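Local coordinates for protein OXA-46 oxacillinase (PDB 3IF6) that probably hydrolyses the beta-lactam ring of penicillin-type antibiotics to give substituted beta-amino acids, as a serine enzyme of class D, at residues Ile44-Arg50 against Thr228-Ala234. Sequence-based numbering, arbitrary orientation.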
loop_
_atom_site.group_PDB
_atom_site.type_symbol
_atom_site.label_atom_id
_atom_site.label_comp_id
_atom_site.label_asym_id
_atom_site.label_seq_id
_atom_site.Cartn_x
_atom_site.Cartn_y
_atom_site.Cartn_z
ATOM N N ILE B 44 -22.447 -6.051 -10.359
ATOM C CA ILE B 44 -21.582 -5.403 -9.396
ATOM C C ILE B 44 -22.291 -5.299 -8.033
ATOM O O ILE B 44 -23.486 -5.052 -7.979
ATOM C CB ILE B 44 -21.121 -4.009 -9.908
ATOM C CG1 ILE B 44 -19.950 -3.464 -9.053
ATOM C CG2 ILE B 44 -22.300 -3.051 -9.987
ATOM C CD1 ILE B 44 -19.132 -2.383 -9.741
ATOM N N VAL B 45 -21.549 -5.545 -6.954
ATOM C CA VAL B 45 -21.926 -5.102 -5.630
ATOM C C VAL B 45 -20.948 -4.016 -5.210
ATOM O O VAL B 45 -19.728 -4.248 -5.149
ATOM C CB VAL B 45 -21.836 -6.223 -4.603
ATOM C CG1 VAL B 45 -22.214 -5.697 -3.240
ATOM C CG2 VAL B 45 -22.712 -7.391 -4.973
ATOM N N ILE B 46 -21.441 -2.821 -4.920
ATOM C CA ILE B 46 -20.588 -1.897 -4.175
ATOM C C ILE B 46 -21.065 -1.451 -2.782
ATOM O O ILE B 46 -22.115 -0.807 -2.641
ATOM C CB ILE B 46 -19.941 -0.753 -5.016
ATOM C CG1 ILE B 46 -19.872 0.542 -4.204
ATOM C CG2 ILE B 46 -20.540 -0.635 -6.411
ATOM C CD1 ILE B 46 -21.042 1.383 -4.331
ATOM N N ALA B 47 -20.259 -1.835 -1.780
ATOM C CA ALA B 47 -20.426 -1.468 -0.380
ATOM C C ALA B 47 -19.713 -0.161 -0.034
ATOM O O ALA B 47 -18.563 -0.172 0.387
ATOM C CB ALA B 47 -19.925 -2.591 0.506
ATOM N N ASP B 48 -20.415 0.953 -0.118
ATOM C CA ASP B 48 -19.845 2.245 0.194
ATOM C C ASP B 48 -20.007 2.588 1.664
ATOM O O ASP B 48 -21.088 2.698 2.170
ATOM C CB ASP B 48 -20.475 3.320 -0.670
ATOM C CG ASP B 48 -20.024 4.647 -0.298
ATOM O OD1 ASP B 48 -19.487 4.749 0.790
ATOM O OD2 ASP B 48 -20.171 5.580 -1.066
ATOM N N GLU B 49 -18.893 2.702 2.360
ATOM C CA GLU B 49 -18.902 2.896 3.793
ATOM C C GLU B 49 -18.315 4.175 4.394
ATOM O O GLU B 49 -18.087 4.240 5.585
ATOM C CB GLU B 49 -18.426 1.626 4.483
ATOM C CG GLU B 49 -19.266 0.458 4.102
ATOM C CD GLU B 49 -18.780 -0.848 4.650
ATOM O OE1 GLU B 49 -17.803 -0.877 5.396
ATOM O OE2 GLU B 49 -19.402 -1.867 4.344
ATOM N N ARG B 50 -18.063 5.177 3.572
ATOM C CA ARG B 50 -17.505 6.426 4.053
ATOM C C ARG B 50 -18.396 7.192 5.032
ATOM O O ARG B 50 -17.967 7.652 6.072
ATOM C CB ARG B 50 -17.183 7.315 2.877
ATOM C CG ARG B 50 -16.354 6.691 1.831
ATOM C CD ARG B 50 -16.321 7.550 0.616
ATOM N NE ARG B 50 -17.324 7.144 -0.340
ATOM C CZ ARG B 50 -17.562 7.735 -1.488
ATOM N NH1 ARG B 50 -16.881 8.776 -1.880
ATOM N NH2 ARG B 50 -18.491 7.260 -2.240
ATOM N N THR B 228 -12.494 9.307 4.798
ATOM C CA THR B 228 -13.756 9.007 5.505
ATOM C C THR B 228 -14.098 7.511 5.631
ATOM O O THR B 228 -14.832 7.095 6.549
ATOM C CB THR B 228 -14.907 9.744 4.822
ATOM O OG1 THR B 228 -14.635 9.837 3.418
ATOM C CG2 THR B 228 -14.966 11.167 5.338
ATOM N N GLY B 229 -13.547 6.699 4.736
ATOM C CA GLY B 229 -13.751 5.260 4.795
ATOM C C GLY B 229 -13.642 4.552 3.446
ATOM O O GLY B 229 -13.373 5.186 2.404
ATOM N N PRO B 230 -13.858 3.227 3.459
ATOM C CA PRO B 230 -13.704 2.435 2.246
ATOM C C PRO B 230 -14.957 2.383 1.366
ATOM O O PRO B 230 -16.096 2.491 1.869
ATOM C CB PRO B 230 -13.378 1.041 2.784
ATOM C CG PRO B 230 -14.086 1.005 4.115
ATOM C CD PRO B 230 -14.240 2.407 4.621
ATOM N N VAL B 231 -14.724 2.231 0.058
ATOM C CA VAL B 231 -15.744 1.779 -0.882
ATOM C C VAL B 231 -15.299 0.411 -1.423
ATOM O O VAL B 231 -14.369 0.322 -2.212
ATOM C CB VAL B 231 -15.982 2.823 -2.012
ATOM C CG1 VAL B 231 -17.127 2.420 -2.907
ATOM C CG2 VAL B 231 -16.291 4.166 -1.407
ATOM N N PHE B 232 -15.911 -0.664 -0.941
ATOM C CA PHE B 232 -15.671 -2.000 -1.508
ATOM C C PHE B 232 -16.360 -2.127 -2.858
ATOM O O PHE B 232 -17.299 -1.369 -3.140
ATOM C CB PHE B 232 -16.099 -3.095 -0.529
ATOM C CG PHE B 232 -15.371 -3.024 0.795
ATOM C CD1 PHE B 232 -15.802 -2.151 1.803
ATOM C CD2 PHE B 232 -14.227 -3.799 1.028
ATOM C CE1 PHE B 232 -15.121 -2.075 3.030
ATOM C CE2 PHE B 232 -13.558 -3.728 2.233
ATOM C CZ PHE B 232 -14.014 -2.854 3.242
ATOM N N PHE B 233 -15.852 -3.029 -3.707
ATOM C CA PHE B 233 -16.466 -3.352 -5.011
ATOM C C PHE B 233 -16.178 -4.792 -5.385
ATOM O O PHE B 233 -15.205 -5.374 -4.934
ATOM C CB PHE B 233 -16.083 -2.384 -6.148
ATOM C CG PHE B 233 -14.603 -2.318 -6.437
ATOM C CD1 PHE B 233 -14.025 -3.170 -7.370
ATOM C CD2 PHE B 233 -13.773 -1.383 -5.757
ATOM C CE1 PHE B 233 -12.630 -3.115 -7.636
ATOM C CE2 PHE B 233 -12.392 -1.318 -6.009
ATOM C CZ PHE B 233 -11.820 -2.187 -6.947
ATOM N N ALA B 234 -17.090 -5.380 -6.140
ATOM C CA ALA B 234 -16.971 -6.716 -6.637
ATOM C C ALA B 234 -17.876 -6.789 -7.857
ATOM O O ALA B 234 -19.112 -6.757 -7.740
ATOM C CB ALA B 234 -17.384 -7.704 -5.607
#
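Two neighbouring antiparallel strands of the central beta-sheet, 42-48 and 229-238, run side by side, with Val-45 and Ala-234 as a hydrogen-bonded pair. Val-45 N donates to Ala-234 O at 2.8 Å, while the return bond is weak. Farther along, Phe-232 N donates to Ala-47 O (3.0 Å) and Glu-49 N to Pro-230 O (2.8 Å), continuing the pairing past the end of strand 42-48. In the penicillin-binding transpeptidase fold of class D beta-lactamases, helices cover both faces of this sheet. On the face beneath helix 247-259, Ile-46 CG1 packs on Val-231 CG1 at 3.6 Å. The other methyl of Val-231, CG2, lies 3.3 Å from Arg-50 NE, oblique to the guanidinium. An Asx turn, Arg-50 N to Asp-48 OD1, holds the backbone of Arg-50 next to the Asp-48 carboxylate; a salt bridge from Arg-50 NH2 to Asp-48 OD2 (2.7 Å), together with bonds to the carbonyls of Ile-260 and Asp-261, holds the guanidinium. Facing helix 168-179, Ala-47 CB touches Phe-232 CB (4.0 Å). With CG beside its backbone N (chi1 -59°), Phe-232 turns its ring edge to Ala-47 O and brings CE1 near the Glu-49 carboxylate, which is salt-bridged to Arg-176 and Arg-180.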